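Local atomic coordinates of fanconi-associated nuclease 1 homolog (PDB entry 5Y7Q), a protein that is a bacterial homolog of Fanconi-associated nuclease 1, a helix-rich chain that joins HTH, SAP and VRR-NUC family regions. Residues A[60-65]-A[197-202]; A[114-119]-A[183-188]; A[143-148]-A[161-166]; A[250-253]-A[257-260]. All blocks are in the same frame, centred on the assembly; numbering follows the deposited sequence.

Interaction 1 of 4, residues A[60-65]-A[197-202]; sequences DLLDDQ and RLMYFG
Met199 reaches out of helix 190-201 and sets its sulfur against two neighbouring leucines of the loop that leads into helix 64-75. The closer partner is Leu61: its CD2 methyl lies 3.7 Å from Met199 SD, and the two side chains run past one another in opposite directions. With CG of Leu61 anti to the backbone N (chi1 -158°), its CD2 branch is carried to the thioether. Leu62 comes to the same sulfur at a slant, its CD2 standing 4.1 Å from Met199 SD. This is the tight part of the contact, and the fold closes around it: Leu61 also rests on Val239 of helix 236-253, and Leu62 on Ile54 of helix 42-57 and Ile70 of helix 64-75. The acidic residues on both sides of the leucines make the loose side. Asp60 is exposed, poorly ordered and salt-bridged to Arg231, while Asp63 takes the N-cap position of helix 64-75. Neither touches the 197-202 segment, whose backbone stays well back, the nearest CA atoms, of Leu61 and Met199, being 9.7 Å apart. A thioether resting against methyls of two adjacent leucines implies cohesion by dispersion and exclusion of water, without a directional bond to fix the join.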
loop_
_atom_site.group_PDB
_atom_site.type_symbol
_atom_site.label_atom_id
_atom_site.label_comp_id
_atom_site.label_asym_id
_atom_site.label_seq_id
_atom_site.Cartn_x
_atom_site.Cartn_y
_atom_site.Cartn_z
ATOM N N ASP A 60 22.785 -12.410 -14.622
ATOM C CA ASP A 60 22.945 -13.759 -14.100
ATOM C C ASP A 60 21.619 -14.441 -13.786
ATOM O O ASP A 60 21.588 -15.665 -13.619
ATOM C CB ASP A 60 23.814 -13.710 -12.843
ATOM C CG ASP A 60 23.676 -12.394 -12.094
ATOM O OD1 ASP A 60 23.543 -11.333 -12.747
ATOM O OD2 ASP A 60 23.692 -12.421 -10.846
ATOM N N LEU A 61 20.537 -13.685 -13.688
ATOM C CA LEU A 61 19.243 -14.211 -13.294
ATOM C C LEU A 61 18.341 -14.572 -14.473
ATOM O O LEU A 61 17.285 -15.181 -14.265
ATOM C CB LEU A 61 18.548 -13.178 -12.397
ATOM C CG LEU A 61 17.449 -13.594 -11.439
ATOM C CD1 LEU A 61 17.736 -12.961 -10.103
ATOM C CD2 LEU A 61 16.105 -13.122 -11.971
ATOM N N LEU A 62 18.720 -14.223 -15.697
ATOM C CA LEU A 62 17.829 -14.358 -16.842
ATOM C C LEU A 62 17.941 -15.748 -17.463
ATOM O O LEU A 62 19.014 -16.358 -17.485
ATOM C CB LEU A 62 18.135 -13.294 -17.897
ATOM C CG LEU A 62 18.165 -11.804 -17.540
ATOM C CD1 LEU A 62 17.732 -10.978 -18.735
ATOM C CD2 LEU A 62 17.299 -11.455 -16.332
ATOM N N ASP A 63 16.807 -16.249 -17.959
ATOM C CA ASP A 63 16.738 -17.543 -18.625
ATOM C C ASP A 63 16.816 -17.374 -20.150
ATOM O O ASP A 63 17.101 -16.291 -20.674
ATOM C CB ASP A 63 15.479 -18.296 -18.172
ATOM C CG ASP A 63 14.247 -17.986 -19.019
ATOM O OD1 ASP A 63 14.102 -16.848 -19.510
ATOM O OD2 ASP A 63 13.415 -18.904 -19.192
ATOM N N ASP A 64 16.564 -18.464 -20.878
ATOM C CA ASP A 64 16.720 -18.444 -22.328
ATOM C C ASP A 64 15.619 -17.625 -23.004
ATOM O O ASP A 64 15.906 -16.756 -23.841
ATOM C CB ASP A 64 16.752 -19.877 -22.851
ATOM C CG ASP A 64 17.601 -20.800 -21.974
ATOM O OD1 ASP A 64 17.500 -20.684 -20.722
ATOM O OD2 ASP A 64 18.361 -21.634 -22.534
ATOM N N GLN A 65 14.352 -17.887 -22.658
ATOM C CA GLN A 65 13.239 -17.129 -23.239
ATOM C C GLN A 65 13.433 -15.623 -23.052
ATOM O O GLN A 65 13.156 -14.829 -23.963
ATOM C CB GLN A 65 11.902 -17.581 -22.618
ATOM C CG GLN A 65 10.997 -18.492 -23.504
ATOM C CD GLN A 65 11.447 -19.980 -23.591
ATOM O OE1 GLN A 65 12.229 -20.467 -22.763
ATOM N NE2 GLN A 65 10.939 -20.696 -24.598
ATOM N N ARG A 197 9.091 -6.020 -15.383
ATOM C CA ARG A 197 8.645 -4.945 -14.498
ATOM C C ARG A 197 8.959 -5.249 -13.032
ATOM O O ARG A 197 9.526 -4.415 -12.313
ATOM C CB ARG A 197 7.140 -4.744 -14.682
ATOM C CG ARG A 197 6.637 -3.405 -14.242
ATOM C CD ARG A 197 5.325 -3.091 -14.930
ATOM N NE ARG A 197 4.365 -4.172 -14.755
ATOM C CZ ARG A 197 3.662 -4.371 -13.653
ATOM N NH1 ARG A 197 3.810 -3.555 -12.628
ATOM N NH2 ARG A 197 2.820 -5.383 -13.573
ATOM N N LEU A 198 8.589 -6.445 -12.571
ATOM C CA LEU A 198 8.808 -6.780 -11.180
ATOM C C LEU A 198 10.298 -6.923 -10.894
ATOM O O LEU A 198 10.766 -6.548 -9.817
ATOM C CB LEU A 198 8.023 -8.040 -10.819
ATOM C CG LEU A 198 8.674 -8.892 -9.736
ATOM C CD1 LEU A 198 8.294 -8.385 -8.349
ATOM C CD2 LEU A 198 8.392 -10.382 -9.880
ATOM N N MET A 199 11.080 -7.410 -11.855
ATOM C CA MET A 199 12.525 -7.439 -11.612
ATOM C C MET A 199 13.105 -6.028 -11.453
ATOM O O MET A 199 13.962 -5.793 -10.591
ATOM C CB MET A 199 13.244 -8.198 -12.725
ATOM C CG MET A 199 13.562 -9.625 -12.368
ATOM S SD MET A 199 14.326 -10.474 -13.754
ATOM C CE MET A 199 12.951 -10.381 -14.890
ATOM N N TYR A 200 12.654 -5.072 -12.269
ATOM C CA TYR A 200 13.209 -3.727 -12.156
ATOM C C TYR A 200 12.734 -3.025 -10.882
ATOM O O TYR A 200 13.535 -2.382 -10.200
ATOM C CB TYR A 200 12.852 -2.908 -13.391
ATOM C CG TYR A 200 13.314 -1.451 -13.375
ATOM C CD1 TYR A 200 14.583 -1.108 -13.802
ATOM C CD2 TYR A 200 12.459 -0.415 -12.974
ATOM C CE1 TYR A 200 15.015 0.206 -13.813
ATOM C CE2 TYR A 200 12.887 0.907 -12.990
ATOM C CZ TYR A 200 14.175 1.209 -13.413
ATOM O OH TYR A 200 14.636 2.511 -13.441
ATOM N N PHE A 201 11.443 -3.128 -10.549
ATOM C CA PHE A 201 10.880 -2.344 -9.456
ATOM C C PHE A 201 10.959 -3.010 -8.093
ATOM O O PHE A 201 10.804 -2.314 -7.084
ATOM C CB PHE A 201 9.411 -2.019 -9.722
ATOM C CG PHE A 201 9.205 -0.884 -10.680
ATOM C CD1 PHE A 201 9.711 0.369 -10.411
ATOM C CD2 PHE A 201 8.493 -1.068 -11.847
ATOM C CE1 PHE A 201 9.519 1.423 -11.308
ATOM C CE2 PHE A 201 8.284 -0.016 -12.739
ATOM C CZ PHE A 201 8.802 1.223 -12.479
ATOM N N GLY A 202 11.207 -4.315 -8.027
ATOM C CA GLY A 202 11.058 -5.030 -6.771
ATOM C C GLY A 202 9.630 -5.251 -6.306
ATOM O O GLY A 202 9.435 -5.652 -5.159
#

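Interaction 2 of 4, residues A[114-119]-A[183-188]; sequences PLLALG and PVYELR
Two flat groups of the 183-188 segment meet the C-terminal part of helix 108-118 and the glycine after it: the phenol of Tyr185 and the guanidinium of Arg188. Over one face of the guanidinium sits the carbonyl oxygen of Gly119, 3.5 Å from Arg188 NH2. Because the oxygen lies above the plane, the N-H groups do not point at it, and the pair is a face contact and not a hydrogen bond. Bends at chi2 and chi3 (-109° and -25°) fold the arginine back over the glycine, and its CB too passes 3.6 Å from Gly119 O. The Tyr185 ring is met obliquely by Leu116, whose CD2 is 4.4 Å from Tyr185 CD1, a light apolar touch. Beyond the two segments, Val121 backs both Leu116 and Tyr185, Val112 and Arg109 of helix 108-118 also pack on the tyrosine, and its hydroxyl is hydrogen-bonded to Glu97. Gly119 follows the helix with positive phi (78°), a turn that suits a residue without a side chain and brings its backbone to within 7.1 Å of Arg188, CA to CA. Helix 108-118 thus packs on a small antiparallel sheet, an alpha-plus-beta arrangement lying in part within the HTH family region, whose middle strand, 184-187, between 94-96 and 121-123, comes some 60 positions later in the chain than strand 121-123.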
loop_
_atom_site.group_PDB
_atom_site.type_symbol
_atom_site.label_atom_id
_atom_site.label_comp_id
_atom_site.label_asym_id
_atom_site.label_seq_id
_atom_site.Cartn_x
_atom_site.Cartn_y
_atom_site.Cartn_z
ATOM N N PRO A 114 5.835 -7.306 -37.964
ATOM C CA PRO A 114 6.987 -8.023 -37.381
ATOM C C PRO A 114 6.684 -8.643 -36.025
ATOM O O PRO A 114 7.261 -9.692 -35.703
ATOM C CB PRO A 114 8.075 -6.944 -37.283
ATOM C CG PRO A 114 7.618 -5.832 -38.125
ATOM C CD PRO A 114 6.127 -5.864 -38.074
ATOM N N LEU A 115 5.782 -8.030 -35.235
ATOM C CA LEU A 115 5.328 -8.618 -33.970
ATOM C C LEU A 115 4.520 -9.888 -34.200
ATOM O O LEU A 115 4.643 -10.854 -33.439
ATOM C CB LEU A 115 4.499 -7.601 -33.169
ATOM C CG LEU A 115 5.220 -6.272 -32.941
ATOM C CD1 LEU A 115 4.342 -5.236 -32.287
ATOM C CD2 LEU A 115 6.480 -6.504 -32.127
ATOM N N LEU A 116 3.675 -9.904 -35.231
ATOM C CA LEU A 116 2.993 -11.145 -35.586
ATOM C C LEU A 116 3.988 -12.253 -35.923
ATOM O O LEU A 116 3.769 -13.416 -35.565
ATOM C CB LEU A 116 2.031 -10.911 -36.749
ATOM C CG LEU A 116 0.942 -9.868 -36.491
ATOM C CD1 LEU A 116 0.036 -9.754 -37.688
ATOM C CD2 LEU A 116 0.136 -10.203 -35.253
ATOM N N ALA A 117 5.099 -11.916 -36.594
ATOM C CA ALA A 117 6.035 -12.974 -37.011
ATOM C C ALA A 117 6.713 -13.661 -35.821
ATOM O O ALA A 117 7.046 -14.854 -35.901
ATOM C CB ALA A 117 7.096 -12.417 -37.970
ATOM N N LEU A 118 6.941 -12.928 -34.729
ATOM C CA LEU A 118 7.539 -13.463 -33.513
ATOM C C LEU A 118 6.537 -14.162 -32.603
ATOM O O LEU A 118 6.948 -14.793 -31.619
ATOM C CB LEU A 118 8.192 -12.336 -32.717
ATOM C CG LEU A 118 9.468 -11.695 -33.237
ATOM C CD1 LEU A 118 9.562 -10.243 -32.739
ATOM C CD2 LEU A 118 10.661 -12.517 -32.789
ATOM N N GLY A 119 5.241 -14.035 -32.873
ATOM C CA GLY A 119 4.242 -14.578 -31.987
ATOM C C GLY A 119 3.979 -13.761 -30.734
ATOM O O GLY A 119 3.155 -14.175 -29.905
ATOM N N PRO A 183 -9.874 -5.468 -37.592
ATOM C CA PRO A 183 -9.164 -6.588 -36.960
ATOM C C PRO A 183 -8.884 -6.338 -35.485
ATOM O O PRO A 183 -9.003 -5.230 -34.958
ATOM C CB PRO A 183 -7.862 -6.693 -37.757
ATOM C CG PRO A 183 -7.713 -5.385 -38.417
ATOM C CD PRO A 183 -9.089 -4.874 -38.683
ATOM N N VAL A 184 -8.515 -7.418 -34.807
ATOM C CA VAL A 184 -8.336 -7.423 -33.366
ATOM C C VAL A 184 -7.047 -8.165 -33.035
ATOM O O VAL A 184 -6.881 -9.321 -33.428
ATOM C CB VAL A 184 -9.543 -8.079 -32.666
ATOM C CG1 VAL A 184 -9.155 -8.541 -31.302
ATOM C CG2 VAL A 184 -10.689 -7.087 -32.571
ATOM N N TYR A 185 -6.147 -7.517 -32.300
ATOM C CA TYR A 185 -4.863 -8.082 -31.913
ATOM C C TYR A 185 -4.860 -8.467 -30.439
ATOM O O TYR A 185 -5.498 -7.810 -29.606
ATOM C CB TYR A 185 -3.737 -7.087 -32.191
ATOM C CG TYR A 185 -3.734 -6.583 -33.625
ATOM C CD1 TYR A 185 -3.209 -7.352 -34.648
ATOM C CD2 TYR A 185 -4.275 -5.357 -33.947
ATOM C CE1 TYR A 185 -3.215 -6.911 -35.950
ATOM C CE2 TYR A 185 -4.271 -4.899 -35.243
ATOM C CZ TYR A 185 -3.744 -5.678 -36.245
ATOM O OH TYR A 185 -3.755 -5.231 -37.550
ATOM N N GLU A 186 -4.155 -9.556 -30.128
ATOM C CA GLU A 186 -3.958 -10.008 -28.754
ATOM C C GLU A 186 -2.465 -10.091 -28.452
ATOM O O GLU A 186 -1.726 -10.806 -29.144
ATOM C CB GLU A 186 -4.616 -11.366 -28.497
ATOM C CG GLU A 186 -4.389 -11.876 -27.068
ATOM C CD GLU A 186 -4.968 -13.265 -26.817
ATOM O OE1 GLU A 186 -4.480 -14.261 -27.421
ATOM O OE2 GLU A 186 -5.920 -13.361 -26.005
ATOM N N LEU A 187 -2.038 -9.401 -27.388
ATOM C CA LEU A 187 -0.663 -9.476 -26.900
ATOM C C LEU A 187 -0.415 -10.790 -26.160
ATOM O O LEU A 187 -1.227 -11.196 -25.333
ATOM C CB LEU A 187 -0.426 -8.285 -25.991
ATOM C CG LEU A 187 0.871 -7.865 -25.359
ATOM C CD1 LEU A 187 1.964 -7.681 -26.403
ATOM C CD2 LEU A 187 0.467 -6.540 -24.720
ATOM N N ARG A 188 0.640 -11.519 -26.535
ATOM C CA ARG A 188 0.942 -12.809 -25.910
ATOM C C ARG A 188 2.172 -12.849 -25.003
ATOM O O ARG A 188 2.467 -13.916 -24.456
ATOM C CB ARG A 188 1.045 -13.889 -26.986
ATOM C CG ARG A 188 -0.320 -14.471 -27.358
ATOM C CD ARG A 188 -0.482 -15.899 -26.855
ATOM N NE ARG A 188 0.810 -16.574 -26.690
ATOM C CZ ARG A 188 1.562 -17.055 -27.685
ATOM N NH1 ARG A 188 2.730 -17.646 -27.425
ATOM N NH2 ARG A 188 1.160 -16.925 -28.946
#

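Interaction 3 of 4, residues A[143-148]-A[161-166]; sequences QLFRDH and ERLQPL
Phe145 and Leu163 join two helices of the SAP family region, Phe145 just after helix 138-144 and Leu163 in helix 156-163. The apolar part of the contact centres on Leu163, which divides its two methyls between two partners. CD1 approaches the phenyl ring obliquely, 4.1 Å from Phe145 CD1, and CD2 lies 4.2 Å from His148 CB, so one leucine bridges the residue just after the first helix and the end of the short 3-10 turn that follows. Leu163 has CG anti to its carbonyl carbon (chi1 -66°), which sends the fork across toward both.

The ring contacts come next. Leu144 covers one face of the Phe145 ring with its CG over the centre, within the same segment. On the outer side, Leu166 reaches the imidazole obliquely, its CD2 4.3 Å from His148 CD2; both residues are exposed, and this part of the contact is slighter. Phe167, just past the second segment, stands edge-to-face to both Phe145 and His148 and so ties the buried and the outer halves together, while Leu132 of helix 129-135 also packs on Phe145.

The polar bonds belong to each segment's own turns and do not span the pair. His148 N donates to Phe145 O at 2.8 Å in the 3-10 turn. Arg146 folds back on the helix end: its NE meets a lone pair of Gln143 O in the carbonyl plane at 2.8 Å, and that oxygen lies only 6° out of the guanidinium plane.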
loop_
_atom_site.group_PDB
_atom_site.type_symbol
_atom_site.label_atom_id
_atom_site.label_comp_id
_atom_site.label_asym_id
_atom_site.label_seq_id
_atom_site.Cartn_x
_atom_site.Cartn_y
_atom_site.Cartn_z
ATOM N N GLN A 143 -27.097 -5.528 -32.426
ATOM C CA GLN A 143 -27.454 -5.949 -33.776
ATOM C C GLN A 143 -26.998 -7.377 -34.059
ATOM O O GLN A 143 -27.725 -8.151 -34.692
ATOM C CB GLN A 143 -26.839 -4.982 -34.786
ATOM C CG GLN A 143 -27.181 -5.297 -36.225
ATOM C CD GLN A 143 -26.327 -4.524 -37.206
ATOM O OE1 GLN A 143 -25.303 -3.939 -36.832
ATOM N NE2 GLN A 143 -26.745 -4.513 -38.475
ATOM N N LEU A 144 -25.803 -7.742 -33.593
ATOM C CA LEU A 144 -25.228 -9.042 -33.921
ATOM C C LEU A 144 -26.139 -10.178 -33.477
ATOM O O LEU A 144 -26.527 -11.037 -34.278
ATOM C CB LEU A 144 -23.849 -9.178 -33.279
ATOM C CG LEU A 144 -23.189 -10.553 -33.476
ATOM C CD1 LEU A 144 -23.269 -11.030 -34.938
ATOM C CD2 LEU A 144 -21.742 -10.528 -33.019
ATOM N N PHE A 145 -26.484 -10.196 -32.198
ATOM C CA PHE A 145 -27.315 -11.224 -31.595
ATOM C C PHE A 145 -28.797 -10.886 -31.628
ATOM O O PHE A 145 -29.562 -11.478 -30.860
ATOM C CB PHE A 145 -26.855 -11.492 -30.171
ATOM C CG PHE A 145 -25.408 -11.838 -30.077
ATOM C CD1 PHE A 145 -24.501 -10.937 -29.535
ATOM C CD2 PHE A 145 -24.944 -13.052 -30.559
ATOM C CE1 PHE A 145 -23.143 -11.248 -29.445
ATOM C CE2 PHE A 145 -23.592 -13.371 -30.479
ATOM C CZ PHE A 145 -22.688 -12.463 -29.917
ATOM N N ARG A 146 -29.199 -9.892 -32.432
ATOM C CA ARG A 146 -30.574 -9.397 -32.409
ATOM C C ARG A 146 -31.610 -10.516 -32.458
ATOM O O ARG A 146 -32.676 -10.394 -31.843
ATOM C CB ARG A 146 -30.801 -8.414 -33.568
ATOM C CG ARG A 146 -31.513 -8.988 -34.802
ATOM C CD ARG A 146 -30.527 -9.340 -35.903
ATOM N NE ARG A 146 -29.918 -8.139 -36.461
ATOM C CZ ARG A 146 -30.361 -7.508 -37.543
ATOM N NH1 ARG A 146 -31.419 -7.969 -38.205
ATOM N NH2 ARG A 146 -29.743 -6.414 -37.966
ATOM N N ASP A 147 -31.316 -11.622 -33.152
ATOM C CA ASP A 147 -32.296 -12.696 -33.282
ATOM C C ASP A 147 -32.439 -13.526 -32.004
ATOM O O ASP A 147 -33.434 -14.251 -31.857
ATOM C CB ASP A 147 -31.938 -13.600 -34.475
ATOM C CG ASP A 147 -31.940 -12.848 -35.819
ATOM O OD1 ASP A 147 -32.811 -11.974 -36.028
ATOM O OD2 ASP A 147 -31.068 -13.134 -36.669
ATOM N N HIS A 148 -31.467 -13.454 -31.092
ATOM C CA HIS A 148 -31.589 -14.027 -29.757
ATOM C C HIS A 148 -31.983 -13.004 -28.690
ATOM O O HIS A 148 -32.039 -13.361 -27.507
ATOM C CB HIS A 148 -30.284 -14.707 -29.338
ATOM C CG HIS A 148 -29.749 -15.682 -30.343
ATOM N ND1 HIS A 148 -29.112 -15.287 -31.502
ATOM C CD2 HIS A 148 -29.730 -17.038 -30.350
ATOM C CE1 HIS A 148 -28.737 -16.355 -32.185
ATOM N NE2 HIS A 148 -29.100 -17.430 -31.508
ATOM N N GLU A 161 -24.810 -11.564 -19.454
ATOM C CA GLU A 161 -25.262 -12.610 -18.541
ATOM C C GLU A 161 -26.305 -13.485 -19.211
ATOM O O GLU A 161 -26.218 -14.718 -19.170
ATOM C CB GLU A 161 -25.818 -11.997 -17.249
ATOM C CG GLU A 161 -25.479 -12.778 -15.980
ATOM C CD GLU A 161 -26.702 -13.151 -15.155
ATOM O OE1 GLU A 161 -27.724 -13.587 -15.738
ATOM O OE2 GLU A 161 -26.643 -13.006 -13.914
ATOM N N ARG A 162 -27.290 -12.856 -19.860
ATOM C CA ARG A 162 -28.349 -13.615 -20.516
ATOM C C ARG A 162 -27.784 -14.521 -21.606
ATOM O O ARG A 162 -28.216 -15.670 -21.751
ATOM C CB ARG A 162 -29.405 -12.659 -21.087
ATOM C CG ARG A 162 -30.811 -13.268 -21.259
ATOM C CD ARG A 162 -31.738 -12.957 -20.076
ATOM N NE ARG A 162 -32.782 -11.990 -20.425
ATOM C CZ ARG A 162 -33.681 -11.508 -19.566
ATOM N NH1 ARG A 162 -33.669 -11.906 -18.299
ATOM N NH2 ARG A 162 -34.600 -10.632 -19.971
ATOM N N LEU A 163 -26.790 -14.039 -22.356
ATOM C CA LEU A 163 -26.285 -14.782 -23.512
ATOM C C LEU A 163 -25.156 -15.773 -23.206
ATOM O O LEU A 163 -24.836 -16.587 -24.079
ATOM C CB LEU A 163 -25.800 -13.807 -24.589
ATOM C CG LEU A 163 -26.881 -12.939 -25.224
ATOM C CD1 LEU A 163 -26.288 -11.699 -25.870
ATOM C CD2 LEU A 163 -27.628 -13.763 -26.252
ATOM N N GLN A 164 -24.535 -15.734 -22.010
ATOM C CA GLN A 164 -23.427 -16.653 -21.730
ATOM C C GLN A 164 -23.861 -18.115 -21.623
ATOM O O GLN A 164 -23.176 -18.978 -22.200
ATOM C CB GLN A 164 -22.687 -16.205 -20.472
ATOM C CG GLN A 164 -21.295 -15.688 -20.706
ATOM C CD GLN A 164 -20.928 -14.644 -19.675
ATOM O OE1 GLN A 164 -21.800 -14.135 -18.965
ATOM N NE2 GLN A 164 -19.640 -14.328 -19.572
ATOM N N PRO A 165 -24.927 -18.479 -20.894
ATOM C CA PRO A 165 -25.399 -19.873 -20.976
ATOM C C PRO A 165 -25.727 -20.316 -22.396
ATOM O O PRO A 165 -25.760 -21.524 -22.656
ATOM C CB PRO A 165 -26.646 -19.885 -20.075
ATOM C CG PRO A 165 -26.968 -18.442 -19.798
ATOM C CD PRO A 165 -25.654 -17.742 -19.842
ATOM N N LEU A 166 -25.958 -19.379 -23.320
ATOM C CA LEU A 166 -26.251 -19.726 -24.707
ATOM C C LEU A 166 -24.989 -20.028 -25.523
ATOM O O LEU A 166 -24.972 -20.999 -26.286
ATOM C CB LEU A 166 -27.054 -18.600 -25.374
ATOM C CG LEU A 166 -28.576 -18.489 -25.188
ATOM C CD1 LEU A 166 -28.959 -18.267 -23.726
ATOM C CD2 LEU A 166 -29.163 -17.385 -26.080
#

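Interaction 4 of 4, residues A[250-253]-A[257-260]; sequences QRFD and PLEE
Phe252 and Leu258 sit on the two sides of a helix-turn-helix connection, in the plain sense of two consecutive helices, 236-253 and 258-264, joined by a short turn; just three residues link the segments. The backbones come nearest at Phe252 and Pro257, whose CA atoms are 7.4 Å apart. Pro257 takes the N-cap position of the second helix, and the first turn there is held weakly, Glu260 N to Pro257 O at 3.4 Å. From this start Leu258 and Glu260 reach back toward the first helix. Leu258 brings its CD2 methyl obliquely to one side of the Phe252 ring, 3.9 Å from CD1 and 4.0 Å from CE1. The ring is placed there by its chi1 of 173°, which holds CG anti to the backbone N. Helix 273-292 adds a third wall: Phe286 and His289 stand edge-to-face to Phe252 and also touch Leu258, so the aromatic ring lies where helices 236-253, 258-264 and 273-292 meet. The exposed flank of the connection is charged. Arg251 makes its salt bridge with Glu256, in the linker, and Glu260 lies near that same carboxylate, so the arginine probably eases the closeness of the two acids. Glu260 itself stays beyond salt-bridge range: its OE2 is at the edge of the guanidinium, near the plane, and 4.4 Å from Arg251 NH2.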
loop_
_atom_site.group_PDB
_atom_site.type_symbol
_atom_site.label_atom_id
_atom_site.label_comp_id
_atom_site.label_asym_id
_atom_site.label_seq_id
_atom_site.Cartn_x
_atom_site.Cartn_y
_atom_site.Cartn_z
ATOM N N GLN A 250 -4.420 -12.992 -6.510
ATOM C CA GLN A 250 -5.364 -12.798 -7.610
ATOM C C GLN A 250 -6.506 -13.813 -7.559
ATOM O O GLN A 250 -7.690 -13.445 -7.500
ATOM C CB GLN A 250 -4.626 -12.893 -8.943
ATOM C CG GLN A 250 -3.558 -11.838 -9.129
ATOM C CD GLN A 250 -4.079 -10.609 -9.833
ATOM O OE1 GLN A 250 -4.302 -10.624 -11.050
ATOM N NE2 GLN A 250 -4.281 -9.533 -9.076
ATOM N N ARG A 251 -6.165 -15.106 -7.568
ATOM C CA ARG A 251 -7.208 -16.130 -7.613
ATOM C C ARG A 251 -8.127 -16.051 -6.396
ATOM O O ARG A 251 -9.340 -16.261 -6.517
ATOM C CB ARG A 251 -6.582 -17.519 -7.736
ATOM C CG ARG A 251 -5.968 -17.824 -9.100
ATOM C CD ARG A 251 -4.806 -18.813 -8.984
ATOM N NE ARG A 251 -5.231 -20.156 -8.577
ATOM C CZ ARG A 251 -4.409 -21.103 -8.121
ATOM N NH1 ARG A 251 -3.111 -20.856 -8.002
ATOM N NH2 ARG A 251 -4.883 -22.296 -7.775
ATOM N N PHE A 252 -7.573 -15.738 -5.216
ATOM C CA PHE A 252 -8.415 -15.548 -4.034
ATOM C C PHE A 252 -9.406 -14.414 -4.255
ATOM O O PHE A 252 -10.616 -14.577 -4.051
ATOM C CB PHE A 252 -7.551 -15.278 -2.801
ATOM C CG PHE A 252 -8.342 -14.901 -1.570
ATOM C CD1 PHE A 252 -9.263 -15.785 -1.019
ATOM C CD2 PHE A 252 -8.154 -13.668 -0.954
ATOM C CE1 PHE A 252 -9.990 -15.440 0.114
ATOM C CE2 PHE A 252 -8.875 -13.318 0.182
ATOM C CZ PHE A 252 -9.793 -14.202 0.715
ATOM N N ASP A 253 -8.903 -13.259 -4.701
ATOM C CA ASP A 253 -9.755 -12.116 -5.009
ATOM C C ASP A 253 -10.798 -12.421 -6.080
ATOM O O ASP A 253 -11.763 -11.660 -6.212
ATOM C CB ASP A 253 -8.892 -10.926 -5.441
ATOM C CG ASP A 253 -8.501 -10.044 -4.275
ATOM O OD1 ASP A 253 -9.354 -9.863 -3.385
ATOM O OD2 ASP A 253 -7.357 -9.535 -4.244
ATOM N N PRO A 257 -11.876 -21.270 -4.011
ATOM C CA PRO A 257 -11.966 -21.888 -2.680
ATOM C C PRO A 257 -10.593 -22.092 -2.061
ATOM O O PRO A 257 -9.653 -22.538 -2.719
ATOM C CB PRO A 257 -12.647 -23.230 -2.957
ATOM C CG PRO A 257 -12.293 -23.526 -4.389
ATOM C CD PRO A 257 -12.295 -22.190 -5.079
ATOM N N LEU A 258 -10.489 -21.793 -0.772
ATOM C CA LEU A 258 -9.189 -21.901 -0.134
ATOM C C LEU A 258 -8.616 -23.305 -0.167
ATOM O O LEU A 258 -7.436 -23.451 0.138
ATOM C CB LEU A 258 -9.253 -21.454 1.323
ATOM C CG LEU A 258 -9.640 -20.009 1.566
ATOM C CD1 LEU A 258 -9.827 -19.868 3.034
ATOM C CD2 LEU A 258 -8.571 -19.064 1.056
ATOM N N GLU A 259 -9.401 -24.337 -0.482
ATOM C CA GLU A 259 -8.862 -25.693 -0.430
ATOM C C GLU A 259 -7.688 -25.841 -1.392
ATOM O O GLU A 259 -6.571 -26.205 -0.992
ATOM C CB GLU A 259 -9.958 -26.718 -0.733
ATOM C CG GLU A 259 -9.467 -28.182 -0.729
ATOM C CD GLU A 259 -10.578 -29.219 -1.009
ATOM O OE1 GLU A 259 -11.305 -29.589 -0.059
ATOM O OE2 GLU A 259 -10.718 -29.670 -2.173
ATOM N N GLU A 260 -7.911 -25.506 -2.662
ATOM C CA GLU A 260 -6.832 -25.587 -3.640
ATOM C C GLU A 260 -5.872 -24.408 -3.529
ATOM O O GLU A 260 -4.683 -24.545 -3.853
ATOM C CB GLU A 260 -7.408 -25.703 -5.060
ATOM C CG GLU A 260 -8.445 -24.648 -5.445
ATOM C CD GLU A 260 -9.135 -24.935 -6.794
ATOM O OE1 GLU A 260 -10.038 -25.802 -6.841
ATOM O OE2 GLU A 260 -8.778 -24.283 -7.805
#

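Interactions 1 and 2 are neighbours along the chain as well as in space: strand 184-187 runs on into helix 190-201, and their centres are 23 Å apart. Helix 236-253 ties interaction 1 to interaction 4, since its Val239 packs on Leu61 and its far end carries Phe252; those centres are 27 Å apart. Interaction 3 lies farther out, its centre 29 Å from that of interaction 2 and 44 Å from that of interaction 1, although its residues fall between the segments of both. None of the four touches another, and each keeps its nearest atom about 9 to 11 Å from the bound nucleic acid, close to it without contacting it.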